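Local coordinates for putative curved DNA-binding protein (Chaetomium thermophilum var. thermophilum DSM 1495, PDB 4IPA) that is an Arx1 with a methionine aminopeptidase-like architecture that probably acts in ribosome biogenesis and may bind DNA, at residues 41-46 against 116-121; 94-99 against 106-111; 134-139 against 152-157; 159-164 against 345-350. All coordinates share one frame; numbering follows the deposited sequence.

All four contacts join pieces of a pita-bread-like chain, and the first three lie wholly in its M24 family region. Contacts 1 and 3 reach neighbouring strands of one antiparallel sheet, and contacts 3 and 4 share helix 148-167, which packs on strand 127-136 and on strand 342-352. Contact 2 joins two parts of a loop nested inside the chain span that contact 1 closes, and lies farther from the molecular centre. Contacts 1, 2 and 4 are buried, whereas contact 3 is only partly so. Chemistry follows place: contact 1 is almost wholly aliphatic, contact 3 rests on one aromatic ring, and contacts 2 and 4 bridge polar groups through water.

Contact 1 of 4, residues 41-46 against 116-121; sequences AEVSKL and IKIQLG
Val43 and Ser44 bring the last turns of helix 23-46 over Ile118 and Leu120 of strand 115-124, the axes of the two short segments coming within 9.5 Å and running nearly antiparallel at 151°. Val43 divides its two methyls between two strand residues. With CG1 anti to the backbone N (chi1 173°), that methyl meets Ile118 CG2 at 3.7 Å, while Val43 CG2 faces Leu120 CD2 at 4.1 Å. In both pairs the side chains slide past one another in opposite directions. Ser44 adds a more polar neighbour: its OG lies 3.8 Å from Ile118 CD1, but the hydroxyl is hydrogen-bonded to Leu40 O one turn back, which lets it sit against a hydrocarbon surface. Ile118 is thus touched at both of its ends, CG2 by the valine and CD1 by the serine. Helix 53-69 completes the apolar layer, Ile56 packing on Val43 and Met64 on Leu120. From the other face of the strand Lys117 sends its NZ to several carbonyl oxygens, among them Pro89 O and Val342 O. A helix packed along one face of an antiparallel sheet in this way is characteristic of the alpha/beta pita-bread fold of the M24 peptidase family.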
loop_
_atom_site.group_PDB
_atom_site.type_symbol
_atom_site.label_atom_id
_atom_site.label_comp_id
_atom_site.label_asym_id
_atom_site.label_seq_id
_atom_site.Cartn_x
_atom_site.Cartn_y
_atom_site.Cartn_z
ATOM N N ALA A 41 -7.115 6.630 10.467
ATOM C CA ALA A 41 -8.455 6.645 11.029
ATOM C C ALA A 41 -9.034 8.051 10.946
ATOM O O ALA A 41 -10.196 8.222 10.574
ATOM C CB ALA A 41 -8.452 6.147 12.463
ATOM N N GLU A 42 -8.210 9.048 11.269
ATOM C CA GLU A 42 -8.627 10.445 11.184
ATOM C C GLU A 42 -8.910 10.856 9.756
ATOM O O GLU A 42 -9.838 11.599 9.501
ATOM C CB GLU A 42 -7.583 11.390 11.794
ATOM C CG GLU A 42 -7.400 11.249 13.298
ATOM C CD GLU A 42 -8.679 11.537 14.094
ATOM O OE1 GLU A 42 -9.686 11.991 13.497
ATOM O OE2 GLU A 42 -8.675 11.313 15.327
ATOM N N VAL A 43 -8.101 10.374 8.817
ATOM C CA VAL A 43 -8.329 10.684 7.411
ATOM C C VAL A 43 -9.595 10.008 6.877
ATOM O O VAL A 43 -10.324 10.608 6.095
ATOM C CB VAL A 43 -7.113 10.321 6.522
ATOM C CG1 VAL A 43 -7.459 10.497 5.038
ATOM C CG2 VAL A 43 -5.926 11.185 6.874
ATOM N N SER A 44 -9.860 8.769 7.301
ATOM C CA SER A 44 -11.045 8.048 6.828
ATOM C C SER A 44 -12.336 8.772 7.233
ATOM O O SER A 44 -13.309 8.784 6.487
ATOM C CB SER A 44 -11.065 6.586 7.324
ATOM O OG SER A 44 -9.916 5.850 6.901
ATOM N N LYS A 45 -12.341 9.373 8.418
ATOM C CA LYS A 45 -13.502 10.134 8.881
ATOM C C LYS A 45 -13.765 11.379 8.019
ATOM O O LYS A 45 -14.896 11.826 7.906
ATOM C CB LYS A 45 -13.321 10.529 10.352
ATOM C CG LYS A 45 -13.532 9.366 11.317
ATOM C CD LYS A 45 -12.877 9.602 12.675
ATOM C CE LYS A 45 -13.460 10.804 13.404
ATOM N NZ LYS A 45 -12.819 10.969 14.748
ATOM N N LEU A 46 -12.719 11.935 7.414
ATOM C CA LEU A 46 -12.890 13.096 6.544
ATOM C C LEU A 46 -13.446 12.722 5.173
ATOM O O LEU A 46 -13.909 13.599 4.443
ATOM C CB LEU A 46 -11.576 13.878 6.381
ATOM C CG LEU A 46 -10.894 14.361 7.672
ATOM C CD1 LEU A 46 -9.549 15.043 7.376
ATOM C CD2 LEU A 46 -11.804 15.294 8.461
ATOM N N ILE A 116 -12.985 4.253 -1.920
ATOM C CA ILE A 116 -11.898 5.215 -1.809
ATOM C C ILE A 116 -10.701 4.538 -1.163
ATOM O O ILE A 116 -10.830 3.949 -0.081
ATOM C CB ILE A 116 -12.309 6.427 -0.904
ATOM C CG1 ILE A 116 -13.594 7.094 -1.422
ATOM C CG2 ILE A 116 -11.177 7.431 -0.790
ATOM C CD1 ILE A 116 -13.518 7.486 -2.882
ATOM N N LYS A 117 -9.544 4.618 -1.818
ATOM C CA LYS A 117 -8.310 4.050 -1.285
ATOM C C LYS A 117 -7.564 5.118 -0.528
ATOM O O LYS A 117 -7.247 6.166 -1.072
ATOM C CB LYS A 117 -7.407 3.489 -2.391
ATOM C CG LYS A 117 -7.822 2.143 -2.894
ATOM C CD LYS A 117 -9.173 2.227 -3.587
ATOM C CE LYS A 117 -9.078 3.031 -4.884
ATOM N NZ LYS A 117 -10.389 3.020 -5.616
ATOM N N ILE A 118 -7.300 4.847 0.738
ATOM C CA ILE A 118 -6.542 5.763 1.555
ATOM C C ILE A 118 -5.231 5.083 1.924
ATOM O O ILE A 118 -5.206 4.069 2.625
ATOM C CB ILE A 118 -7.333 6.173 2.791
ATOM C CG1 ILE A 118 -8.685 6.750 2.353
ATOM C CG2 ILE A 118 -6.548 7.199 3.609
ATOM C CD1 ILE A 118 -9.859 6.218 3.124
ATOM N N GLN A 119 -4.148 5.619 1.390
ATOM C CA GLN A 119 -2.827 5.057 1.597
ATOM C C GLN A 119 -1.912 6.160 2.088
ATOM O O GLN A 119 -1.830 7.242 1.490
ATOM C CB GLN A 119 -2.297 4.436 0.305
ATOM C CG GLN A 119 -0.852 3.944 0.356
ATOM C CD GLN A 119 -0.537 3.026 -0.832
ATOM O OE1 GLN A 119 0.612 2.909 -1.276
ATOM N NE2 GLN A 119 -1.576 2.371 -1.349
ATOM N N LEU A 120 -1.231 5.883 3.190
ATOM C CA LEU A 120 -0.345 6.858 3.787
ATOM C C LEU A 120 0.604 6.106 4.689
ATOM O O LEU A 120 0.457 4.902 4.867
ATOM C CB LEU A 120 -1.154 7.878 4.588
ATOM C CG LEU A 120 -2.073 7.340 5.683
ATOM C CD1 LEU A 120 -1.321 7.196 6.998
ATOM C CD2 LEU A 120 -3.285 8.275 5.857
ATOM N N GLY A 121 1.579 6.798 5.254
ATOM C CA GLY A 121 2.458 6.147 6.201
ATOM C C GLY A 121 3.518 7.022 6.819
ATOM O O GLY A 121 3.881 8.078 6.279
#

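Contact 2 of 4, residues 94-99 against 106-111; sequences TPYTPL and AATEIQ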
loop_
_atom_site.group_PDB
_atom_site.type_symbol
_atom_site.label_atom_id
_atom_site.label_comp_id
_atom_site.label_asym_id
_atom_site.label_seq_id
_atom_site.Cartn_x
_atom_site.Cartn_y
_atom_site.Cartn_z
ATOM N N THR A 94 -2.889 4.215 -9.034
ATOM C CA THR A 94 -1.842 5.031 -8.445
ATOM C C THR A 94 -2.399 5.897 -7.299
ATOM O O THR A 94 -3.404 6.559 -7.462
ATOM C CB THR A 94 -1.209 5.950 -9.477
ATOM O OG1 THR A 94 -0.735 5.159 -10.568
ATOM C CG2 THR A 94 -0.031 6.714 -8.849
ATOM N N PRO A 95 -1.753 5.871 -6.127
ATOM C CA PRO A 95 -2.259 6.693 -5.019
ATOM C C PRO A 95 -2.360 8.158 -5.456
ATOM O O PRO A 95 -1.385 8.689 -5.982
ATOM C CB PRO A 95 -1.187 6.529 -3.936
ATOM C CG PRO A 95 -0.520 5.232 -4.250
ATOM C CD PRO A 95 -0.578 5.064 -5.750
ATOM N N TYR A 96 -3.514 8.784 -5.224
ATOM C CA TYR A 96 -3.823 10.108 -5.741
ATOM C C TYR A 96 -3.544 11.219 -4.718
ATOM O O TYR A 96 -3.961 11.126 -3.561
ATOM C CB TYR A 96 -5.297 10.145 -6.164
ATOM C CG TYR A 96 -5.698 11.358 -6.969
ATOM C CD1 TYR A 96 -5.002 11.714 -8.119
ATOM C CD2 TYR A 96 -6.792 12.128 -6.599
ATOM C CE1 TYR A 96 -5.375 12.829 -8.868
ATOM C CE2 TYR A 96 -7.169 13.233 -7.334
ATOM C CZ TYR A 96 -6.460 13.581 -8.475
ATOM O OH TYR A 96 -6.841 14.686 -9.216
ATOM N N THR A 97 -2.847 12.270 -5.147
ATOM C CA THR A 97 -2.522 13.398 -4.265
ATOM C C THR A 97 -2.171 14.649 -5.089
ATOM O O THR A 97 -1.005 14.999 -5.242
ATOM C CB THR A 97 -1.391 13.045 -3.248
ATOM O OG1 THR A 97 -0.888 14.236 -2.627
ATOM C CG2 THR A 97 -0.243 12.318 -3.932
ATOM N N PRO A 98 -3.203 15.337 -5.608
ATOM C CA PRO A 98 -3.037 16.350 -6.659
ATOM C C PRO A 98 -2.493 17.703 -6.186
ATOM O O PRO A 98 -2.451 17.983 -4.986
ATOM C CB PRO A 98 -4.456 16.501 -7.206
ATOM C CG PRO A 98 -5.330 16.247 -6.026
ATOM C CD PRO A 98 -4.605 15.207 -5.181
ATOM N N LEU A 99 -2.072 18.536 -7.137
ATOM C CA LEU A 99 -1.619 19.902 -6.821
ATOM C C LEU A 99 -2.781 20.846 -6.534
ATOM O O LEU A 99 -3.848 20.734 -7.133
ATOM C CB LEU A 99 -0.784 20.477 -7.952
ATOM C CG LEU A 99 0.520 19.738 -8.248
ATOM C CD1 LEU A 99 1.338 20.493 -9.277
ATOM C CD2 LEU A 99 1.313 19.554 -6.960
ATOM N N ALA A 106 -7.792 19.857 -8.162
ATOM C CA ALA A 106 -7.882 20.241 -6.754
ATOM C C ALA A 106 -9.319 20.490 -6.295
ATOM O O ALA A 106 -9.564 20.698 -5.108
ATOM C CB ALA A 106 -7.006 21.465 -6.458
ATOM N N ALA A 107 -10.266 20.458 -7.227
ATOM C CA ALA A 107 -11.680 20.647 -6.892
ATOM C C ALA A 107 -12.438 19.322 -6.903
ATOM O O ALA A 107 -13.628 19.276 -6.591
ATOM C CB ALA A 107 -12.343 21.646 -7.850
ATOM N N THR A 108 -11.749 18.250 -7.280
ATOM C CA THR A 108 -12.321 16.902 -7.221
ATOM C C THR A 108 -12.884 16.596 -5.824
ATOM O O THR A 108 -12.214 16.815 -4.809
ATOM C CB THR A 108 -11.267 15.837 -7.551
ATOM O OG1 THR A 108 -10.618 16.163 -8.784
ATOM C CG2 THR A 108 -11.909 14.451 -7.647
ATOM N N GLU A 109 -14.101 16.075 -5.779
ATOM C CA GLU A 109 -14.742 15.752 -4.508
ATOM C C GLU A 109 -15.063 14.266 -4.397
ATOM O O GLU A 109 -15.312 13.587 -5.405
ATOM C CB GLU A 109 -16.039 16.566 -4.318
ATOM C CG GLU A 109 -15.878 18.064 -4.544
ATOM C CD GLU A 109 -17.131 18.865 -4.198
ATOM O OE1 GLU A 109 -18.263 18.353 -4.383
ATOM O OE2 GLU A 109 -16.975 20.010 -3.727
ATOM N N ILE A 110 -15.074 13.780 -3.160
ATOM C CA ILE A 110 -15.501 12.420 -2.857
ATOM C C ILE A 110 -16.928 12.202 -3.372
ATOM O O ILE A 110 -17.833 12.972 -3.056
ATOM C CB ILE A 110 -15.487 12.159 -1.324
ATOM C CG1 ILE A 110 -14.112 12.466 -0.732
ATOM C CG2 ILE A 110 -15.909 10.718 -1.011
ATOM C CD1 ILE A 110 -12.996 11.622 -1.331
ATOM N N GLN A 111 -17.113 11.153 -4.162
ATOM C CA GLN A 111 -18.425 10.768 -4.661
ATOM C C GLN A 111 -19.043 9.689 -3.767
ATOM O O GLN A 111 -18.380 8.722 -3.401
ATOM C CB GLN A 111 -18.299 10.229 -6.084
ATOM C CG GLN A 111 -17.596 11.174 -7.027
ATOM C CD GLN A 111 -18.339 12.483 -7.159
ATOM O OE1 GLN A 111 -19.479 12.510 -7.619
ATOM N NE2 GLN A 111 -17.706 13.576 -6.738
HETATM O O HOH W 1 -9.266 14.343 -10.363
#
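Tyr96 and Thr108 meet through a water: Tyr96 OH and Thr108 OG1 are 4.1 Å apart, and water 1 spans the gap. It donates to both oxygens, at 2.7 Å from Tyr96 OH and 2.8 Å from Thr108 OG1, so its two hydrogens join the hydroxyls. A closer approach brings the backbone Leu99 O to 3.3 Å from the methyl Ala106 CB. Glu105 forms the next shell, its OE1 hydrogen-bonded to Tyr96 OH and its backbone O to Thr108 OG1; one residue thereby fixes both hydroxyls beside the water. The tyrosine reaches them because its CG stands anti to the backbone N (chi1 -168°), sending the ring across the gap between the two loop segments. Pro98 packs on one face of this ring, with CD 3.9 Å above the plane and displaced toward the rim, and Phe92 meets it edge-to-face. Farther along, within the other segment, Gln111 NE2 donates to Glu109 O at 2.7 Å from above the carbonyl plane. Backbone bonds tie Tyr96 to Val87 of strand 79-88 and Thr108 to Ile53 at the start of helix 53-69, whose side chain touches both Tyr96 and Thr108, while Leu99 packs against helix 312-324.

Contact 3 of 4, residues 134-139 against 152-157; sequences TIVAKN and DLFLAT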
loop_
_atom_site.group_PDB
_atom_site.type_symbol
_atom_site.label_atom_id
_atom_site.label_comp_id
_atom_site.label_asym_id
_atom_site.label_seq_id
_atom_site.Cartn_x
_atom_site.Cartn_y
_atom_site.Cartn_z
ATOM N N THR A 134 -9.418 0.456 1.999
ATOM C CA THR A 134 -10.442 0.942 1.095
ATOM C C THR A 134 -11.762 1.059 1.864
ATOM O O THR A 134 -12.202 0.110 2.512
ATOM C CB THR A 134 -10.609 0.032 -0.124
ATOM O OG1 THR A 134 -9.383 -0.003 -0.858
ATOM C CG2 THR A 134 -11.731 0.552 -1.039
ATOM N N ILE A 135 -12.376 2.232 1.807
ATOM C CA ILE A 135 -13.647 2.448 2.473
ATOM C C ILE A 135 -14.699 2.879 1.458
ATOM O O ILE A 135 -14.367 3.286 0.332
ATOM C CB ILE A 135 -13.542 3.539 3.541
ATOM C CG1 ILE A 135 -13.157 4.864 2.885
ATOM C CG2 ILE A 135 -12.542 3.134 4.644
ATOM C CD1 ILE A 135 -13.388 6.028 3.761
ATOM N N VAL A 136 -15.966 2.769 1.853
ATOM C CA VAL A 136 -17.080 3.240 1.044
ATOM C C VAL A 136 -17.426 4.653 1.483
ATOM O O VAL A 136 -17.720 4.905 2.652
ATOM C CB VAL A 136 -18.312 2.328 1.185
ATOM C CG1 VAL A 136 -19.497 2.873 0.371
ATOM C CG2 VAL A 136 -17.974 0.922 0.735
ATOM N N ALA A 137 -17.360 5.589 0.549
ATOM C CA ALA A 137 -17.651 6.972 0.873
ATOM C C ALA A 137 -19.108 7.109 1.320
ATOM O O ALA A 137 -20.021 6.662 0.634
ATOM C CB ALA A 137 -17.362 7.858 -0.315
ATOM N N LYS A 138 -19.321 7.722 2.476
ATOM C CA LYS A 138 -20.673 7.848 2.997
ATOM C C LYS A 138 -20.699 8.741 4.228
ATOM O O LYS A 138 -19.665 9.004 4.834
ATOM C CB LYS A 138 -21.218 6.462 3.361
ATOM C CG LYS A 138 -20.608 5.901 4.632
ATOM C CD LYS A 138 -21.037 4.461 4.869
ATOM C CE LYS A 138 -20.117 3.780 5.873
ATOM N NZ LYS A 138 -18.727 3.589 5.330
ATOM N N ASN A 139 -21.891 9.202 4.591
ATOM C CA ASN A 139 -22.079 9.989 5.807
ATOM C C ASN A 139 -22.262 9.112 7.033
ATOM O O ASN A 139 -22.636 7.944 6.926
ATOM C CB ASN A 139 -23.259 10.946 5.657
ATOM C CG ASN A 139 -22.974 12.053 4.667
ATOM O OD1 ASN A 139 -23.645 12.175 3.637
ATOM N ND2 ASN A 139 -21.954 12.861 4.963
ATOM N N ASP A 152 -18.873 -7.986 -3.696
ATOM C CA ASP A 152 -17.970 -8.970 -4.288
ATOM C C ASP A 152 -16.537 -8.435 -4.407
ATOM O O ASP A 152 -15.580 -9.149 -4.120
ATOM C CB ASP A 152 -18.455 -9.393 -5.673
ATOM C CG ASP A 152 -19.754 -10.190 -5.629
ATOM O OD1 ASP A 152 -20.023 -10.837 -4.590
ATOM O OD2 ASP A 152 -20.496 -10.169 -6.640
ATOM N N LEU A 153 -16.417 -7.186 -4.863
ATOM C CA LEU A 153 -15.136 -6.516 -5.033
ATOM C C LEU A 153 -14.356 -6.470 -3.712
ATOM O O LEU A 153 -13.179 -6.821 -3.660
ATOM C CB LEU A 153 -15.357 -5.093 -5.553
ATOM C CG LEU A 153 -14.099 -4.220 -5.649
ATOM C CD1 LEU A 153 -13.120 -4.836 -6.646
ATOM C CD2 LEU A 153 -14.415 -2.760 -6.033
ATOM N N PHE A 154 -15.029 -6.037 -2.650
ATOM C CA PHE A 154 -14.431 -5.978 -1.329
ATOM C C PHE A 154 -14.009 -7.344 -0.789
ATOM O O PHE A 154 -12.915 -7.487 -0.253
ATOM C CB PHE A 154 -15.395 -5.318 -0.330
ATOM C CG PHE A 154 -15.339 -3.817 -0.339
ATOM C CD1 PHE A 154 -15.968 -3.089 -1.340
ATOM C CD2 PHE A 154 -14.657 -3.134 0.653
ATOM C CE1 PHE A 154 -15.927 -1.709 -1.342
ATOM C CE2 PHE A 154 -14.602 -1.747 0.651
ATOM C CZ PHE A 154 -15.241 -1.037 -0.348
ATOM N N LEU A 155 -14.893 -8.331 -0.892
ATOM C CA LEU A 155 -14.589 -9.665 -0.379
ATOM C C LEU A 155 -13.438 -10.336 -1.134
ATOM O O LEU A 155 -12.628 -11.040 -0.529
ATOM C CB LEU A 155 -15.826 -10.556 -0.405
ATOM C CG LEU A 155 -16.833 -10.204 0.682
ATOM C CD1 LEU A 155 -18.139 -10.948 0.450
ATOM C CD2 LEU A 155 -16.256 -10.507 2.055
ATOM N N ALA A 156 -13.370 -10.122 -2.450
ATOM C CA ALA A 156 -12.262 -10.647 -3.234
ATOM C C ALA A 156 -10.954 -10.073 -2.692
ATOM O O ALA A 156 -9.962 -10.782 -2.532
ATOM C CB ALA A 156 -12.422 -10.285 -4.697
ATOM N N THR A 157 -10.962 -8.778 -2.407
ATOM C CA THR A 157 -9.750 -8.111 -1.964
ATOM C C THR A 157 -9.370 -8.588 -0.567
ATOM O O THR A 157 -8.212 -8.869 -0.291
ATOM C CB THR A 157 -9.915 -6.593 -1.968
ATOM O OG1 THR A 157 -10.427 -6.170 -3.241
ATOM C CG2 THR A 157 -8.570 -5.930 -1.727
#
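Phe154 carries the contact between helix segment 152-157 and the end of strand 127-136, reaching Thr134 and Val136 across segment axes that lie 10.8 Å apart and run nearly antiparallel at 158°. At the start of the segment, Asp152 turns to other partners, forming a salt bridge with Arg149 and a hydrogen bond with Thr372. The carbonyl of Leu153 is used further along the helix. Then comes Phe154, whose CG is anti to its carbonyl carbon (chi1 -84°), an orientation that carries the far end of the ring out to the strand. There CZ meets Val136 CG2 at 3.5 Å, approached obliquely, and Thr134 CG2 at 3.9 Å. Thr134 O lies at the ring edge, near its plane, 3.6 Å from Phe154 CE2. Cutting Phe154 back to an alanine is likely to open a gap between the strand end and the helix, leaving Thr134 CG2 and Val136 CG2 without their aromatic neighbour and Trp365 without the ring it meets. One turn after Leu153, Thr157 returns to the helix backbone: its OG1 donates to Leu153 O at 2.9 Å, and its N reaches the same oxygen from the opposite face of the carbonyl plane. On the strand, Thr134 OG1 is hydrogen-bonded to Arg344 O. Thus Phe154 leans on the end of strand 127-136, which is bonded to strand 115-124 and also to strand 342-352, while Ala156 and Thr157 of the same helix pack on strand 250-258 and Thr157 also on strand 342-352.

Contact 4 of 4, residues 159-164 against 345-350; sequences YANEVL and LLTTIA
Asn161 of helix 148-167 faces Leu345 and Thr347 of strand 342-352, where the helix packs on the five-stranded antiparallel sheet of the pita-bread fold. Apolar contact is slight: Asn161 CB lies 4.1 Å from Leu345 CD1, and Leu345 is also packed by Trp365. The main link is polar and indirect. With chi1 at -169°, which sets CG opposite the backbone N, Asn161 turns its amide to the strand, yet ND2 stops 4.0 Å from Thr347 OG1, and two waters link the side chains. Water 2 donates to Asn161 OD1 at 2.7 Å and accepts from Thr347 OG1 at 2.8 Å; water 3 donates to that same hydroxyl, so Thr347 both gives and receives a hydrogen bond. The two ends of the buried amide are thus held unequally, OD1 accepting the firmer bond. Charged neighbours adjoin the polar patch: Arg358 of strand 355-360 touches Asn161 and Thr347 and is paired with Glu162, which also bridges to Arg166. The amide nitrogen closes the ring of bonds loosely, Asn161 ND2 making a weak one to water 3 at 3.4 Å.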
loop_
_atom_site.group_PDB
_atom_site.type_symbol
_atom_site.label_atom_id
_atom_site.label_comp_id
_atom_site.label_asym_id
_atom_site.label_seq_id
_atom_site.Cartn_x
_atom_site.Cartn_y
_atom_site.Cartn_z
ATOM N N TYR A 159 -10.151 -11.506 0.874
ATOM C CA TYR A 159 -9.664 -12.883 0.881
ATOM C C TYR A 159 -8.375 -13.040 0.119
ATOM O O TYR A 159 -7.543 -13.865 0.477
ATOM C CB TYR A 159 -10.731 -13.891 0.427
ATOM C CG TYR A 159 -11.731 -14.151 1.519
ATOM C CD1 TYR A 159 -11.348 -14.785 2.695
ATOM C CD2 TYR A 159 -13.045 -13.716 1.406
ATOM C CE1 TYR A 159 -12.263 -15.009 3.718
ATOM C CE2 TYR A 159 -13.968 -13.935 2.424
ATOM C CZ TYR A 159 -13.572 -14.578 3.577
ATOM O OH TYR A 159 -14.484 -14.796 4.596
ATOM N N ALA A 160 -8.192 -12.239 -0.923
ATOM C CA ALA A 160 -6.913 -12.247 -1.607
ATOM C C ALA A 160 -5.811 -11.920 -0.586
ATOM O O ALA A 160 -4.747 -12.553 -0.570
ATOM C CB ALA A 160 -6.924 -11.243 -2.747
ATOM N N ASN A 161 -6.084 -10.942 0.278
ATOM C CA ASN A 161 -5.118 -10.504 1.284
ATOM C C ASN A 161 -4.828 -11.594 2.327
ATOM O O ASN A 161 -3.667 -11.858 2.660
ATOM C CB ASN A 161 -5.588 -9.215 1.959
ATOM C CG ASN A 161 -4.513 -8.577 2.813
ATOM O OD1 ASN A 161 -3.368 -8.450 2.386
ATOM N ND2 ASN A 161 -4.873 -8.182 4.040
ATOM N N GLU A 162 -5.885 -12.231 2.823
ATOM C CA GLU A 162 -5.753 -13.329 3.777
ATOM C C GLU A 162 -4.972 -14.505 3.193
ATOM O O GLU A 162 -4.166 -15.122 3.885
ATOM C CB GLU A 162 -7.129 -13.813 4.254
ATOM C CG GLU A 162 -7.892 -12.777 5.069
ATOM C CD GLU A 162 -7.152 -12.362 6.336
ATOM O OE1 GLU A 162 -6.761 -13.257 7.114
ATOM O OE2 GLU A 162 -6.960 -11.145 6.557
ATOM N N VAL A 163 -5.224 -14.819 1.928
ATOM C CA VAL A 163 -4.489 -15.876 1.252
ATOM C C VAL A 163 -3.021 -15.491 1.035
ATOM O O VAL A 163 -2.125 -16.253 1.388
ATOM C CB VAL A 163 -5.143 -16.280 -0.084
ATOM C CG1 VAL A 163 -4.258 -17.299 -0.838
ATOM C CG2 VAL A 163 -6.517 -16.854 0.179
ATOM N N LEU A 164 -2.773 -14.314 0.468
ATOM C CA LEU A 164 -1.397 -13.838 0.255
ATOM C C LEU A 164 -0.551 -13.879 1.536
ATOM O O LEU A 164 0.565 -14.394 1.540
ATOM C CB LEU A 164 -1.391 -12.413 -0.318
ATOM C CG LEU A 164 -0.005 -11.805 -0.523
ATOM C CD1 LEU A 164 0.899 -12.800 -1.259
ATOM C CD2 LEU A 164 -0.070 -10.450 -1.269
ATOM N N LEU A 345 -5.714 -3.153 -0.517
ATOM C CA LEU A 345 -5.249 -3.169 0.861
ATOM C C LEU A 345 -3.733 -3.239 0.877
ATOM O O LEU A 345 -3.116 -3.840 0.000
ATOM C CB LEU A 345 -5.817 -4.368 1.604
ATOM C CG LEU A 345 -7.338 -4.383 1.773
ATOM C CD1 LEU A 345 -7.823 -5.811 2.085
ATOM C CD2 LEU A 345 -7.752 -3.394 2.856
ATOM N N LEU A 346 -3.136 -2.634 1.893
ATOM C CA LEU A 346 -1.699 -2.639 2.027
ATOM C C LEU A 346 -1.422 -2.733 3.518
ATOM O O LEU A 346 -1.895 -1.914 4.318
ATOM C CB LEU A 346 -1.063 -1.382 1.398
ATOM C CG LEU A 346 0.393 -1.524 0.914
ATOM C CD1 LEU A 346 0.863 -0.367 -0.016
ATOM C CD2 LEU A 346 1.355 -1.701 2.087
ATOM N N THR A 347 -0.672 -3.761 3.877
ATOM C CA THR A 347 -0.349 -4.040 5.258
ATOM C C THR A 347 1.167 -4.132 5.373
ATOM O O THR A 347 1.819 -4.789 4.561
ATOM C CB THR A 347 -0.966 -5.392 5.688
ATOM O OG1 THR A 347 -2.379 -5.395 5.416
ATOM C CG2 THR A 347 -0.730 -5.654 7.173
ATOM N N THR A 348 1.740 -3.488 6.378
ATOM C CA THR A 348 3.159 -3.681 6.667
ATOM C C THR A 348 3.317 -4.784 7.713
ATOM O O THR A 348 2.801 -4.661 8.817
ATOM C CB THR A 348 3.804 -2.380 7.160
ATOM O OG1 THR A 348 3.794 -1.424 6.092
ATOM C CG2 THR A 348 5.270 -2.641 7.614
ATOM N N ILE A 349 4.001 -5.866 7.357
ATOM C CA ILE A 349 4.150 -7.005 8.263
ATOM C C ILE A 349 5.579 -7.255 8.722
ATOM O O ILE A 349 6.544 -6.833 8.083
ATOM C CB ILE A 349 3.687 -8.329 7.622
ATOM C CG1 ILE A 349 4.634 -8.706 6.474
ATOM C CG2 ILE A 349 2.214 -8.255 7.207
ATOM C CD1 ILE A 349 4.321 -10.029 5.809
ATOM N N ALA A 350 5.693 -7.982 9.829
ATOM C CA ALA A 350 6.969 -8.533 10.256
ATOM C C ALA A 350 6.893 -10.060 10.271
ATOM O O ALA A 350 5.887 -10.643 10.674
ATOM C CB ALA A 350 7.349 -8.004 11.624
HETATM O O HOH W 2 -2.409 -5.962 2.685
HETATM O O HOH W 3 -4.211 -6.722 6.990
#